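Local coordinates for peptidase, M20/M25/M40 family (Staphylococcus aureus, PDB 4EWT), which probably hydrolyses amide bonds of N-acylated amino acids or related substrates, as a dinuclear manganese-containing amidohydrolase of the M20 metallopeptidase family, at residues Phe31-Thr36 / Ala77-Leu82; Cys103-His108 / Pro136-Pro141; Val174-Gly179 / Tyr309-Leu314; Gly257-Leu262 / Ala268-Glu273; Lys279-Glu282 / Gly286-Cys289. All coordinates share one frame; numbering follows the deposited sequence.

Interaction 1 (Phe31-Thr36 / Ala77-Leu82); sequences FHEDET and ADFDAL
Apolar packing centres on the ring of Phe79, which takes Glu33 and Thr36 at neighbouring atoms. Glu33 CG lies 3.3 Å from Phe79 CE1, and Thr36 CG2 lies 3.6 Å from Phe79 CD1; both approach the ring obliquely. With CG of Phe79 between its backbone N and carbonyl carbon (chi1 64°), the ring reaches across to the start of helix 34-43. The side chains of Glu33 and Phe79 cross at about a right angle, and the carboxylate plane stands 85° from the ring plane.

The bend of Glu33 at chi2 (-81°) swings its carboxylate past the ring to Asp80, where OE1 sits 3.4 Å from Asp80 CB; the hydrogen bond of that oxygen comes from Ala137 N. The OD2 of Asp80 is held by Ser30. A water bridges the segments, 2.9 Å from Thr36 OG1 and 2.8 Å from Phe79 O, while Thr36 OG1 is also bonded to Glu28.

Glu33 is the centre of an inverse gamma turn and the N-cap of helix 34-43; Phe79 follows strand 72-78. Ala37 and Ile40 of that helix and Thr109 of helix 105-120 also pack on Phe79, so the ring is wedged between two helices beside the sheet.

Interaction 2 (Cys103-His108 / Pro136-Pro141); sequences CGHDAH and PAEEVP. With MN (manganese (II) ion), chain F; MN (manganese (II) ion), chain E.
The imidazole of His105 meets Glu138 at its edge: OE1 lies in the ring plane, 3.3 Å from His105 CE1, and the carboxylate of Glu138 is turned 77° from the ring. Glu139 comes obliquely, its OE2 3.4 Å from the same CE1, yet its carboxylate is nearly parallel to the imidazole, the planes 10° apart. The other imidazole, that of His108, has the carbonyl O of Gly104 over the centre of one face.

Two manganese ions hold the segments together. Cys103 SG bridges them, 2.6 Å from the chain F ion and 2.4 Å from the chain E ion. Its sulfur is anti to the backbone N (chi1 -150°), which puts it between the two ions. His105 NE2 binds the chain F ion at 2.3 Å, and Glu139 OE2 binds the chain E ion at 2.2 Å. Water 2 also bridges the two ions, and Glu138 OE1 lies beside it at a doubtfully short distance; the Glu138 chain, bent at chi2, brings that oxygen next to both the water and the imidazole edge. In the second shell, Asp80 OD2 accepts from the backbone N of Glu139 and helps to position this ligand.

His164 completes the protein ligands of the chain F ion and His362 those of the chain E ion. This is the dinuclear centre of an M20-family hydrolase, with a cysteine as bridging ligand; a glutamate beside the bridging water is consistent with the usual active-site layout of the family.

Interaction 3 (Val174-Gly179 / Tyr309-Leu314); sequences VYYRPG and YVAKTL
Tyr176 extends from strand 173-176 and lays one face of its ring against Ala311 of helix 304-316. CB points toward the helix, and with CG between the backbone N and the carbonyl carbon (chi1 79°) the ring turns a face to it. From CG outward every ring atom meets the same methyl group: Ala311 CB is 3.9 Å from Tyr176 CG, closes to 3.6 Å at CE1, and comes nearest at CZ, 3.5 Å away. The methyl carbon lies over the centre of the ring, 3.5 Å from its centroid and 10° off the normal, a face-on CH-pi contact. Beyond it, the phenolic OH is still 4.1 Å from Ala311 CB, and its polar partner is Lys315, one turn further along the helix, through a weak hydrogen bond.

A second, looser touch lies one helical turn on. Val174, two residues before Tyr176 and on the same side of the strand, brings CG2 to 4.3 Å from Leu314 CD1. Leu314 also packs on Ala379 and Val383, and Val174 on Ile375, so helix 372-386 shares in this apolar layer. Thr307 and Glu308 from the preceding turn of helix 304-316 lie against the tyrosine as well.

No hydrogen bond joins the two segments. Across them the contact is apolar, a CH-pi contact plus one looser aliphatic touch, and the small alanine lets the tyrosine ring lie close to the helix.

Interaction 4 (Gly257-Leu262 / Ala268-Glu273); sequences GDVRGL and ATIEKE
Apolar contact between Val259 and Ile270 carries this meeting of strand and helix. Ile270 CG2 nestles between the two methyls of Val259, 3.6 Å from CG1 and 3.8 Å from CG2, as the side chains slide past each other in opposite directions. The other branch of Ile270 reaches the strand backbone: with CG1 anti to the carbonyl carbon (chi1 -70°) and the chain extended at chi2, CD1 comes to 3.5 Å from Arg260 O, while staying 4.0 Å from Val259 CG1.

Charged interaction belongs to the other side of the strand. The bond to CB of Arg260 points away from the helix, and its guanidinium forms a salt bridge with Asp258, two residues back, through NH2 at 3.1 Å from Asp258 OD2. NE makes a second bond to that oxygen, and both bonds are weak in angle. Asn247 of the third subunit lies against this pair and accepts a weak hydrogen bond from Arg260 NH2.

Strand 248-261 runs between strands 179-193 and 233-242 of the antiparallel sheet, and helix 264-285, which follows it, packs back across that sheet. Tyr293 of strand 288-295 touches both Val259 and Ile270, and Val235 of strand 233-242 also meets Ile270, so the isoleucine sits over several strands at once.

Interaction 5 (Lys279-Glu282 / Gly286-Cys289); sequences KGLE and GVTC
Glu282 OE2 accepts the backbone N-H of Cys289 in a short, straight bond, 2.8 Å long with an N-H...O angle of 173°. The oxygen uses its anti lone pair, the one away from OE1. The carboxylate gets there because CG is anti to the carbonyl carbon (chi1 -55°) and the chain is extended beyond it, so a helix side chain binds the start of a strand. A second bond is weaker: Gly286 N reaches Glu282 O at 2.9 Å, but at an angle of only 121°. It spans four residues at the helix end, where Gly286 leaves the helix with positive phi.

Around these bonds the glutamate chain is laid along the returning backbone. Its CB is 3.2 Å from Val287 O, which also receives a CA-H...O contact from Glu282 CA. Further out, Glu282 CG is 3.8 Å from Cys289 CB, and the sulfur of Cys289 lies near both this CG and Leu281 CD2, the latter 4.0 Å away. Leu281 CD2 also meets Val287 CG2 at 4.1 Å, the two side chains crossing at a slant, and Val287 CG2 lies 3.5 Å from Leu281 O.

The contact closes the tight turn from helix 264-285 into strand 288-295. Val192 and Leu190 of strand 179-193 pack on Val287 and Cys289 respectively, and Phe215 and Ala211 of helix 208-226 press on Leu281 and Val287 respectively. Met284 of the fourth subunit touches Leu281, which places this end of the helix at a subunit contact.

How the interactions relate
From the N terminus, interaction 1 closes the first loop, joining the start of helix 34-43 to the end of strand 72-78. Interaction 2 follows in series and touches it directly, their centres 7 Å apart; it closes a loop of 27 residues, bringing the start of helix 105-120 to the loop after strand 129-135. Interaction 3 closes a long loop of 129 residues, bringing helix 304-316 back onto the mixed sheet that interaction 1 also reaches. Within that loop lie interactions 4 and 5, one after the other, closing short local connections on helix 264-285 and the antiparallel sheet. Interaction 3 thus ties together the chain on either side of this inserted sheet-and-helix region.

Interaction 1 (Phe31-Thr36 / Ala77-Leu82)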
# COMPACT_ATOMS: atom_id res chain seq x y z
N PHE A 31 -32.93 -24.35 -7.64
CA PHE A 31 -33.45 -25.14 -6.51
C PHE A 31 -34.95 -24.90 -6.22
O PHE A 31 -35.47 -25.38 -5.21
CB PHE A 31 -32.60 -24.96 -5.25
CG PHE A 31 -31.14 -25.31 -5.44
CD1 PHE A 31 -30.74 -26.65 -5.54
CD2 PHE A 31 -30.18 -24.31 -5.51
CE1 PHE A 31 -29.39 -26.97 -5.71
CE2 PHE A 31 -28.83 -24.63 -5.68
CZ PHE A 31 -28.44 -25.96 -5.78
N HIS A 32 -35.63 -24.16 -7.10
CA HIS A 32 -37.07 -23.92 -6.97
C HIS A 32 -37.79 -24.04 -8.33
O HIS A 32 -38.82 -23.40 -8.56
CB HIS A 32 -37.35 -22.56 -6.34
CG HIS A 32 -36.67 -22.35 -5.02
ND1 HIS A 32 -37.23 -22.75 -3.83
CD2 HIS A 32 -35.48 -21.80 -4.71
CE1 HIS A 32 -36.41 -22.45 -2.83
NE2 HIS A 32 -35.34 -21.87 -3.34
N GLU A 33 -37.24 -24.86 -9.21
CA GLU A 33 -37.74 -24.98 -10.58
C GLU A 33 -38.71 -26.19 -10.60
O GLU A 33 -38.44 -27.22 -11.22
CB GLU A 33 -36.59 -25.06 -11.60
CG GLU A 33 -35.52 -26.11 -11.31
CD GLU A 33 -34.49 -25.67 -10.28
OE1 GLU A 33 -33.57 -24.89 -10.63
OE2 GLU A 33 -34.58 -26.14 -9.13
N ASP A 34 -39.83 -26.01 -9.90
CA ASP A 34 -40.88 -27.02 -9.80
C ASP A 34 -41.72 -27.11 -11.07
O ASP A 34 -42.00 -28.21 -11.55
CB ASP A 34 -41.79 -26.74 -8.59
CG ASP A 34 -41.02 -26.65 -7.26
OD1 ASP A 34 -39.78 -26.53 -7.26
OD2 ASP A 34 -41.68 -26.70 -6.19
N GLU A 35 -42.13 -25.96 -11.61
CA GLU A 35 -42.97 -25.90 -12.81
C GLU A 35 -42.19 -26.23 -14.09
O GLU A 35 -42.71 -26.88 -14.99
CB GLU A 35 -43.64 -24.53 -12.97
CG GLU A 35 -44.78 -24.24 -12.01
CD GLU A 35 -45.78 -23.25 -12.59
OE1 GLU A 35 -45.39 -22.37 -13.39
OE2 GLU A 35 -46.98 -23.34 -12.24
N THR A 36 -40.95 -25.75 -14.16
CA THR A 36 -40.11 -26.01 -15.33
C THR A 36 -39.79 -27.50 -15.46
O THR A 36 -39.97 -28.07 -16.54
CB THR A 36 -38.81 -25.17 -15.30
OG1 THR A 36 -39.10 -23.84 -14.85
CG2 THR A 36 -38.17 -25.10 -16.69
N ALA A 77 -28.66 -29.75 -21.40
CA ALA A 77 -29.31 -28.43 -21.39
C ALA A 77 -29.75 -28.09 -19.97
O ALA A 77 -30.39 -28.90 -19.31
CB ALA A 77 -30.53 -28.42 -22.32
N ASP A 78 -29.40 -26.89 -19.51
CA ASP A 78 -29.83 -26.41 -18.19
C ASP A 78 -31.11 -25.59 -18.28
O ASP A 78 -31.45 -25.07 -19.36
CB ASP A 78 -28.70 -25.66 -17.45
CG ASP A 78 -27.88 -24.74 -18.37
OD1 ASP A 78 -28.22 -24.57 -19.56
OD2 ASP A 78 -26.89 -24.19 -17.88
N PHE A 79 -31.84 -25.49 -17.17
CA PHE A 79 -33.16 -24.83 -17.21
C PHE A 79 -33.52 -23.88 -16.06
O PHE A 79 -34.66 -23.38 -16.02
CB PHE A 79 -34.29 -25.84 -17.46
CG PHE A 79 -34.46 -26.87 -16.37
CD1 PHE A 79 -35.27 -26.62 -15.26
CD2 PHE A 79 -33.89 -28.14 -16.50
CE1 PHE A 79 -35.47 -27.59 -14.28
CE2 PHE A 79 -34.09 -29.12 -15.52
CZ PHE A 79 -34.88 -28.85 -14.41
N ASP A 80 -32.58 -23.61 -15.16
CA ASP A 80 -32.82 -22.65 -14.08
C ASP A 80 -32.67 -21.21 -14.57
O ASP A 80 -31.91 -20.94 -15.51
CB ASP A 80 -31.92 -22.91 -12.86
CG ASP A 80 -30.43 -22.84 -13.19
OD1 ASP A 80 -30.02 -23.18 -14.33
OD2 ASP A 80 -29.65 -22.47 -12.29
N ALA A 81 -33.39 -20.30 -13.93
CA ALA A 81 -33.32 -18.87 -14.23
C ALA A 81 -32.59 -18.12 -13.11
O ALA A 81 -32.05 -18.74 -12.20
CB ALA A 81 -34.71 -18.31 -14.45
N LEU A 82 -32.60 -16.78 -13.18
CA LEU A 82 -31.84 -15.93 -12.26
C LEU A 82 -32.71 -14.90 -11.51
O LEU A 82 -33.78 -14.55 -12.00
CB LEU A 82 -30.74 -15.20 -13.03
CG LEU A 82 -29.55 -16.01 -13.53
CD1 LEU A 82 -28.97 -15.37 -14.78
CD2 LEU A 82 -28.50 -16.13 -12.44
O HOH W 1 -36.87 -22.04 -15.03

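Interaction 2 (Cys103-His108 / Pro136-Pro141)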
# COMPACT_ATOMS: atom_id res chain seq x y z
N CYS A 103 -29.81 -15.94 -19.10
CA CYS A 103 -28.63 -16.68 -19.58
C CYS A 103 -28.95 -17.65 -20.73
O CYS A 103 -28.10 -18.43 -21.15
CB CYS A 103 -27.95 -17.44 -18.43
SG CYS A 103 -26.16 -17.67 -18.61
N GLY A 104 -30.19 -17.59 -21.23
CA GLY A 104 -30.60 -18.36 -22.40
C GLY A 104 -30.89 -19.82 -22.10
O GLY A 104 -30.95 -20.64 -23.02
N HIS A 105 -31.09 -20.14 -20.83
CA HIS A 105 -31.41 -21.51 -20.40
C HIS A 105 -32.77 -21.97 -20.93
O HIS A 105 -32.99 -23.15 -21.18
CB HIS A 105 -31.36 -21.63 -18.88
CG HIS A 105 -29.99 -21.49 -18.29
ND1 HIS A 105 -29.72 -21.77 -16.96
CD2 HIS A 105 -28.81 -21.11 -18.84
CE1 HIS A 105 -28.44 -21.56 -16.72
NE2 HIS A 105 -27.87 -21.16 -17.84
N ASP A 106 -33.70 -21.02 -21.09
CA ASP A 106 -34.97 -21.29 -21.76
C ASP A 106 -34.72 -21.73 -23.21
O ASP A 106 -35.36 -22.68 -23.69
CB ASP A 106 -35.89 -20.07 -21.72
CG ASP A 106 -35.23 -18.81 -22.29
OD1 ASP A 106 -33.99 -18.66 -22.19
OD2 ASP A 106 -35.97 -17.98 -22.85
N ALA A 107 -33.79 -21.06 -23.89
CA ALA A 107 -33.43 -21.42 -25.26
C ALA A 107 -32.69 -22.75 -25.32
O ALA A 107 -32.93 -23.55 -26.22
CB ALA A 107 -32.61 -20.32 -25.91
N HIS A 108 -31.81 -23.02 -24.35
CA HIS A 108 -31.17 -24.33 -24.28
C HIS A 108 -32.20 -25.46 -24.15
O HIS A 108 -32.10 -26.48 -24.83
CB HIS A 108 -30.15 -24.39 -23.16
CG HIS A 108 -29.07 -23.36 -23.25
ND1 HIS A 108 -28.37 -22.92 -22.15
CD2 HIS A 108 -28.59 -22.67 -24.31
CE1 HIS A 108 -27.49 -22.00 -22.53
NE2 HIS A 108 -27.61 -21.83 -23.83
N PRO A 136 -31.23 -28.67 -13.63
CA PRO A 136 -31.59 -27.50 -12.84
C PRO A 136 -30.36 -26.90 -12.16
O PRO A 136 -29.26 -27.45 -12.27
CB PRO A 136 -32.51 -28.09 -11.77
CG PRO A 136 -31.96 -29.44 -11.53
CD PRO A 136 -31.49 -29.92 -12.89
N ALA A 137 -30.55 -25.77 -11.49
CA ALA A 137 -29.61 -25.29 -10.47
C ALA A 137 -28.18 -25.02 -10.95
O ALA A 137 -27.25 -25.08 -10.16
CB ALA A 137 -29.61 -26.25 -9.27
N GLU A 138 -28.02 -24.70 -12.23
CA GLU A 138 -26.69 -24.39 -12.78
C GLU A 138 -26.09 -23.12 -12.16
O GLU A 138 -24.89 -23.05 -11.92
CB GLU A 138 -26.76 -24.27 -14.31
CG GLU A 138 -25.41 -24.11 -15.03
CD GLU A 138 -24.82 -22.70 -14.96
OE1 GLU A 138 -25.60 -21.72 -14.97
OE2 GLU A 138 -23.57 -22.58 -14.91
N GLU A 139 -26.94 -22.14 -11.87
CA GLU A 139 -26.49 -20.78 -11.56
C GLU A 139 -25.97 -20.53 -10.14
O GLU A 139 -25.16 -19.62 -9.92
CB GLU A 139 -27.60 -19.77 -11.86
CG GLU A 139 -27.96 -19.69 -13.34
CD GLU A 139 -26.90 -18.99 -14.18
OE1 GLU A 139 -25.79 -18.71 -13.68
OE2 GLU A 139 -27.19 -18.72 -15.37
N VAL A 140 -26.44 -21.33 -9.19
CA VAL A 140 -26.13 -21.10 -7.78
C VAL A 140 -25.44 -22.32 -7.17
O VAL A 140 -25.97 -23.42 -7.25
CB VAL A 140 -27.41 -20.74 -6.96
CG1 VAL A 140 -27.04 -20.27 -5.55
CG2 VAL A 140 -28.23 -19.67 -7.66
N PRO A 141 -24.24 -22.13 -6.58
CA PRO A 141 -23.55 -23.19 -5.84
C PRO A 141 -24.47 -23.83 -4.78
O PRO A 141 -25.25 -23.11 -4.15
CB PRO A 141 -22.39 -22.46 -5.15
CG PRO A 141 -22.13 -21.27 -6.02
CD PRO A 141 -23.45 -20.88 -6.63
MN MN F . -25.87 -20.25 -18.47
MN MN E . -25.48 -17.72 -16.26
O HOH W 2 -24.62 -20.00 -16.35
O HOH W 3 -25.32 -22.43 -18.34

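Interaction 3 (Val174-Gly179 / Tyr309-Leu314)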
# COMPACT_ATOMS: atom_id res chain seq x y z
N VAL A 174 -21.10 -21.48 -35.00
CA VAL A 174 -20.82 -22.13 -33.73
C VAL A 174 -19.33 -22.04 -33.41
O VAL A 174 -18.50 -22.04 -34.32
CB VAL A 174 -21.28 -23.62 -33.69
CG1 VAL A 174 -22.79 -23.72 -33.65
CG2 VAL A 174 -20.72 -24.40 -34.87
N TYR A 175 -19.02 -21.99 -32.12
CA TYR A 175 -17.66 -21.73 -31.65
C TYR A 175 -17.15 -22.81 -30.69
O TYR A 175 -17.92 -23.38 -29.90
CB TYR A 175 -17.58 -20.35 -31.00
CG TYR A 175 -18.13 -19.23 -31.86
CD1 TYR A 175 -17.32 -18.56 -32.78
CD2 TYR A 175 -19.46 -18.84 -31.76
CE1 TYR A 175 -17.83 -17.52 -33.57
CE2 TYR A 175 -19.98 -17.82 -32.55
CZ TYR A 175 -19.16 -17.16 -33.45
OH TYR A 175 -19.69 -16.15 -34.22
N TYR A 176 -15.85 -23.07 -30.76
CA TYR A 176 -15.21 -24.14 -29.99
C TYR A 176 -13.76 -23.81 -29.58
O TYR A 176 -13.11 -22.95 -30.18
CB TYR A 176 -15.22 -25.45 -30.79
CG TYR A 176 -14.14 -25.55 -31.86
CD1 TYR A 176 -12.97 -26.28 -31.64
CD2 TYR A 176 -14.30 -24.93 -33.11
CE1 TYR A 176 -11.98 -26.38 -32.63
CE2 TYR A 176 -13.32 -25.03 -34.10
CZ TYR A 176 -12.16 -25.75 -33.86
OH TYR A 176 -11.19 -25.85 -34.84
N ARG A 177 -13.25 -24.56 -28.61
CA ARG A 177 -11.90 -24.46 -28.12
C ARG A 177 -11.53 -25.64 -27.23
O ARG A 177 -12.17 -25.89 -26.27
CB ARG A 177 -11.71 -23.16 -27.36
CG ARG A 177 -10.37 -23.05 -26.75
CD ARG A 177 -10.21 -21.80 -26.03
NE ARG A 177 -8.89 -21.29 -26.25
CZ ARG A 177 -7.86 -21.66 -25.53
NH1 ARG A 177 -7.99 -22.51 -24.54
NH2 ARG A 177 -6.69 -21.15 -25.81
N PRO A 178 -10.50 -26.39 -27.58
CA PRO A 178 -10.09 -27.51 -26.73
C PRO A 178 -9.38 -27.00 -25.49
O PRO A 178 -8.95 -25.84 -25.45
CB PRO A 178 -9.11 -28.29 -27.62
CG PRO A 178 -8.54 -27.26 -28.55
CD PRO A 178 -9.66 -26.26 -28.79
N GLY A 179 -9.26 -27.85 -24.48
CA GLY A 179 -8.60 -27.47 -23.24
C GLY A 179 -9.49 -26.58 -22.40
O GLY A 179 -10.71 -26.56 -22.57
N TYR A 309 -12.77 -33.70 -32.48
CA TYR A 309 -13.73 -34.55 -33.17
C TYR A 309 -15.01 -33.78 -33.48
O TYR A 309 -15.53 -33.86 -34.59
CB TYR A 309 -14.04 -35.82 -32.36
CG TYR A 309 -15.30 -36.50 -32.83
CD1 TYR A 309 -15.26 -37.39 -33.90
CD2 TYR A 309 -16.52 -36.25 -32.22
CE1 TYR A 309 -16.41 -38.01 -34.35
CE2 TYR A 309 -17.68 -36.86 -32.66
CZ TYR A 309 -17.61 -37.74 -33.73
OH TYR A 309 -18.74 -38.36 -34.18
N VAL A 310 -15.52 -33.02 -32.50
CA VAL A 310 -16.77 -32.28 -32.65
C VAL A 310 -16.67 -31.23 -33.76
O VAL A 310 -17.56 -31.13 -34.61
CB VAL A 310 -17.25 -31.64 -31.31
CG1 VAL A 310 -18.32 -30.59 -31.54
CG2 VAL A 310 -17.74 -32.72 -30.36
N ALA A 311 -15.59 -30.46 -33.75
CA ALA A 311 -15.33 -29.45 -34.76
C ALA A 311 -15.09 -30.06 -36.15
O ALA A 311 -15.46 -29.46 -37.16
CB ALA A 311 -14.17 -28.60 -34.36
N LYS A 312 -14.45 -31.23 -36.18
CA LYS A 312 -14.16 -31.93 -37.44
C LYS A 312 -15.47 -32.40 -38.06
O LYS A 312 -15.73 -32.18 -39.24
CB LYS A 312 -13.21 -33.11 -37.20
CG LYS A 312 -12.99 -34.02 -38.41
CD LYS A 312 -12.00 -35.15 -38.12
CE LYS A 312 -11.70 -35.95 -39.38
NZ LYS A 312 -10.64 -36.99 -39.17
N THR A 313 -16.30 -33.04 -37.23
CA THR A 313 -17.60 -33.56 -37.65
C THR A 313 -18.50 -32.45 -38.20
O THR A 313 -19.12 -32.61 -39.25
CB THR A 313 -18.30 -34.28 -36.48
OG1 THR A 313 -17.46 -35.32 -35.97
CG2 THR A 313 -19.62 -34.86 -36.91
N LEU A 314 -18.54 -31.31 -37.51
CA LEU A 314 -19.43 -30.21 -37.90
C LEU A 314 -18.99 -29.51 -39.18
O LEU A 314 -19.83 -29.04 -39.95
CB LEU A 314 -19.58 -29.20 -36.76
CG LEU A 314 -20.35 -29.65 -35.52
CD1 LEU A 314 -20.18 -28.63 -34.40
CD2 LEU A 314 -21.83 -29.87 -35.83

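Interaction 4 (Gly257-Leu262 / Ala268-Glu273)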
# COMPACT_ATOMS: atom_id res chain seq x y z
N GLY A 257 -14.49 -12.15 -0.58
CA GLY A 257 -14.00 -12.07 -1.95
C GLY A 257 -14.28 -13.28 -2.82
O GLY A 257 -14.76 -14.33 -2.35
N ASP A 258 -14.00 -13.12 -4.10
CA ASP A 258 -14.09 -14.24 -5.01
C ASP A 258 -12.94 -14.26 -6.00
O ASP A 258 -12.28 -13.25 -6.26
CB ASP A 258 -15.46 -14.35 -5.68
CG ASP A 258 -15.57 -13.53 -6.93
OD1 ASP A 258 -15.57 -12.29 -6.81
OD2 ASP A 258 -15.66 -14.13 -8.03
N VAL A 259 -12.73 -15.46 -6.52
CA VAL A 259 -11.52 -15.86 -7.18
C VAL A 259 -11.94 -16.60 -8.44
O VAL A 259 -12.86 -17.42 -8.41
CB VAL A 259 -10.71 -16.82 -6.27
CG1 VAL A 259 -9.73 -17.66 -7.07
CG2 VAL A 259 -9.99 -16.03 -5.13
N ARG A 260 -11.30 -16.26 -9.56
CA ARG A 260 -11.42 -17.04 -10.78
C ARG A 260 -10.04 -17.44 -11.25
O ARG A 260 -9.10 -16.64 -11.19
CB ARG A 260 -12.07 -16.24 -11.92
CG ARG A 260 -13.24 -15.39 -11.55
CD ARG A 260 -14.56 -16.11 -11.60
NE ARG A 260 -15.53 -15.25 -10.94
CZ ARG A 260 -16.85 -15.32 -11.08
NH1 ARG A 260 -17.40 -16.23 -11.87
NH2 ARG A 260 -17.61 -14.46 -10.41
N GLY A 261 -9.93 -18.67 -11.73
CA GLY A 261 -8.71 -19.14 -12.38
C GLY A 261 -9.14 -19.97 -13.58
O GLY A 261 -10.03 -20.80 -13.46
N LEU A 262 -8.50 -19.75 -14.72
CA LEU A 262 -8.87 -20.47 -15.93
C LEU A 262 -8.40 -21.94 -15.91
O LEU A 262 -8.99 -22.80 -16.57
CB LEU A 262 -8.37 -19.73 -17.19
CG LEU A 262 -8.62 -20.37 -18.56
CD1 LEU A 262 -10.12 -20.51 -18.84
CD2 LEU A 262 -7.91 -19.58 -19.67
N ALA A 268 -5.18 -23.12 -7.70
CA ALA A 268 -4.37 -23.62 -6.60
C ALA A 268 -3.34 -22.60 -6.16
O ALA A 268 -3.18 -22.37 -4.97
CB ALA A 268 -3.68 -24.99 -6.97
N THR A 269 -2.64 -22.00 -7.12
CA THR A 269 -1.71 -20.91 -6.83
C THR A 269 -2.36 -19.72 -6.09
O THR A 269 -1.80 -19.22 -5.11
CB THR A 269 -1.05 -20.42 -8.11
OG1 THR A 269 -0.21 -21.46 -8.62
CG2 THR A 269 -0.22 -19.14 -7.88
N ILE A 270 -3.53 -19.29 -6.55
CA ILE A 270 -4.24 -18.16 -5.94
C ILE A 270 -4.62 -18.46 -4.48
O ILE A 270 -4.47 -17.63 -3.60
CB ILE A 270 -5.52 -17.76 -6.75
CG1 ILE A 270 -5.13 -17.11 -8.08
CG2 ILE A 270 -6.38 -16.76 -5.97
CD1 ILE A 270 -6.32 -16.82 -9.05
N GLU A 271 -5.08 -19.67 -4.25
CA GLU A 271 -5.48 -20.07 -2.93
C GLU A 271 -4.26 -20.10 -2.00
O GLU A 271 -4.34 -19.68 -0.85
CB GLU A 271 -6.15 -21.44 -2.97
CG GLU A 271 -6.51 -21.93 -1.59
CD GLU A 271 -7.26 -23.25 -1.59
OE1 GLU A 271 -7.60 -23.78 -2.68
OE2 GLU A 271 -7.52 -23.74 -0.48
N LYS A 272 -3.15 -20.63 -2.51
CA LYS A 272 -1.90 -20.68 -1.75
C LYS A 272 -1.40 -19.28 -1.40
O LYS A 272 -0.99 -19.03 -0.27
CB LYS A 272 -0.83 -21.47 -2.53
CG LYS A 272 0.59 -21.39 -1.94
CD LYS A 272 1.58 -22.22 -2.77
CE LYS A 272 3.02 -21.87 -2.37
NZ LYS A 272 4.03 -22.75 -3.06
N GLU A 273 -1.43 -18.37 -2.38
CA GLU A 273 -0.94 -17.02 -2.17
C GLU A 273 -1.82 -16.12 -1.29
O GLU A 273 -1.31 -15.27 -0.57
CB GLU A 273 -0.58 -16.36 -3.54
CG GLU A 273 0.60 -17.09 -4.25
CD GLU A 273 1.88 -17.16 -3.40
OE1 GLU A 273 2.08 -16.26 -2.57
OE2 GLU A 273 2.69 -18.12 -3.55

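Interaction 5 (Lys279-Glu282 / Gly286-Cys289)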
# COMPACT_ATOMS: atom_id res chain seq x y z
N LYS A 279 -2.24 -15.35 6.56
CA LYS A 279 -1.40 -15.75 7.69
C LYS A 279 -0.33 -14.69 8.06
O LYS A 279 -0.11 -14.40 9.24
CB LYS A 279 -0.70 -17.08 7.38
CG LYS A 279 0.21 -17.58 8.46
CD LYS A 279 1.66 -17.06 8.35
CE LYS A 279 2.64 -17.95 9.13
NZ LYS A 279 2.94 -17.33 10.46
N GLY A 280 0.35 -14.17 7.04
CA GLY A 280 1.39 -13.18 7.23
C GLY A 280 0.86 -11.87 7.80
O GLY A 280 1.57 -11.16 8.51
N LEU A 281 -0.39 -11.54 7.47
CA LEU A 281 -1.03 -10.35 8.04
C LEU A 281 -1.07 -10.40 9.57
O LEU A 281 -0.91 -9.38 10.24
CB LEU A 281 -2.43 -10.14 7.48
CG LEU A 281 -2.94 -8.70 7.58
CD1 LEU A 281 -2.39 -7.91 6.38
CD2 LEU A 281 -4.46 -8.71 7.55
N GLU A 282 -1.26 -11.60 10.12
CA GLU A 282 -1.27 -11.78 11.57
C GLU A 282 0.06 -11.38 12.20
O GLU A 282 0.08 -10.74 13.24
CB GLU A 282 -1.61 -13.22 11.98
CG GLU A 282 -2.90 -13.78 11.44
CD GLU A 282 -3.20 -15.13 12.09
OE1 GLU A 282 -2.27 -15.95 12.18
OE2 GLU A 282 -4.34 -15.35 12.53
N GLY A 286 -0.21 -7.95 13.91
CA GLY A 286 -0.58 -8.50 15.24
C GLY A 286 -2.08 -8.70 15.34
O GLY A 286 -2.64 -8.71 16.42
N VAL A 287 -2.74 -8.87 14.19
CA VAL A 287 -4.16 -9.17 14.19
C VAL A 287 -4.36 -10.68 14.19
O VAL A 287 -3.40 -11.42 13.95
CB VAL A 287 -4.86 -8.59 12.94
CG1 VAL A 287 -5.02 -7.08 13.09
CG2 VAL A 287 -4.08 -8.95 11.65
N THR A 288 -5.58 -11.14 14.46
CA THR A 288 -5.94 -12.55 14.27
C THR A 288 -6.80 -12.65 13.02
O THR A 288 -7.78 -11.91 12.87
CB THR A 288 -6.73 -13.11 15.47
OG1 THR A 288 -6.04 -12.76 16.67
CG2 THR A 288 -6.86 -14.64 15.41
N CYS A 289 -6.44 -13.57 12.11
CA CYS A 289 -7.18 -13.73 10.87
C CYS A 289 -7.92 -15.05 10.87
O CYS A 289 -7.33 -16.08 11.20
CB CYS A 289 -6.23 -13.72 9.69
SG CYS A 289 -5.62 -12.10 9.32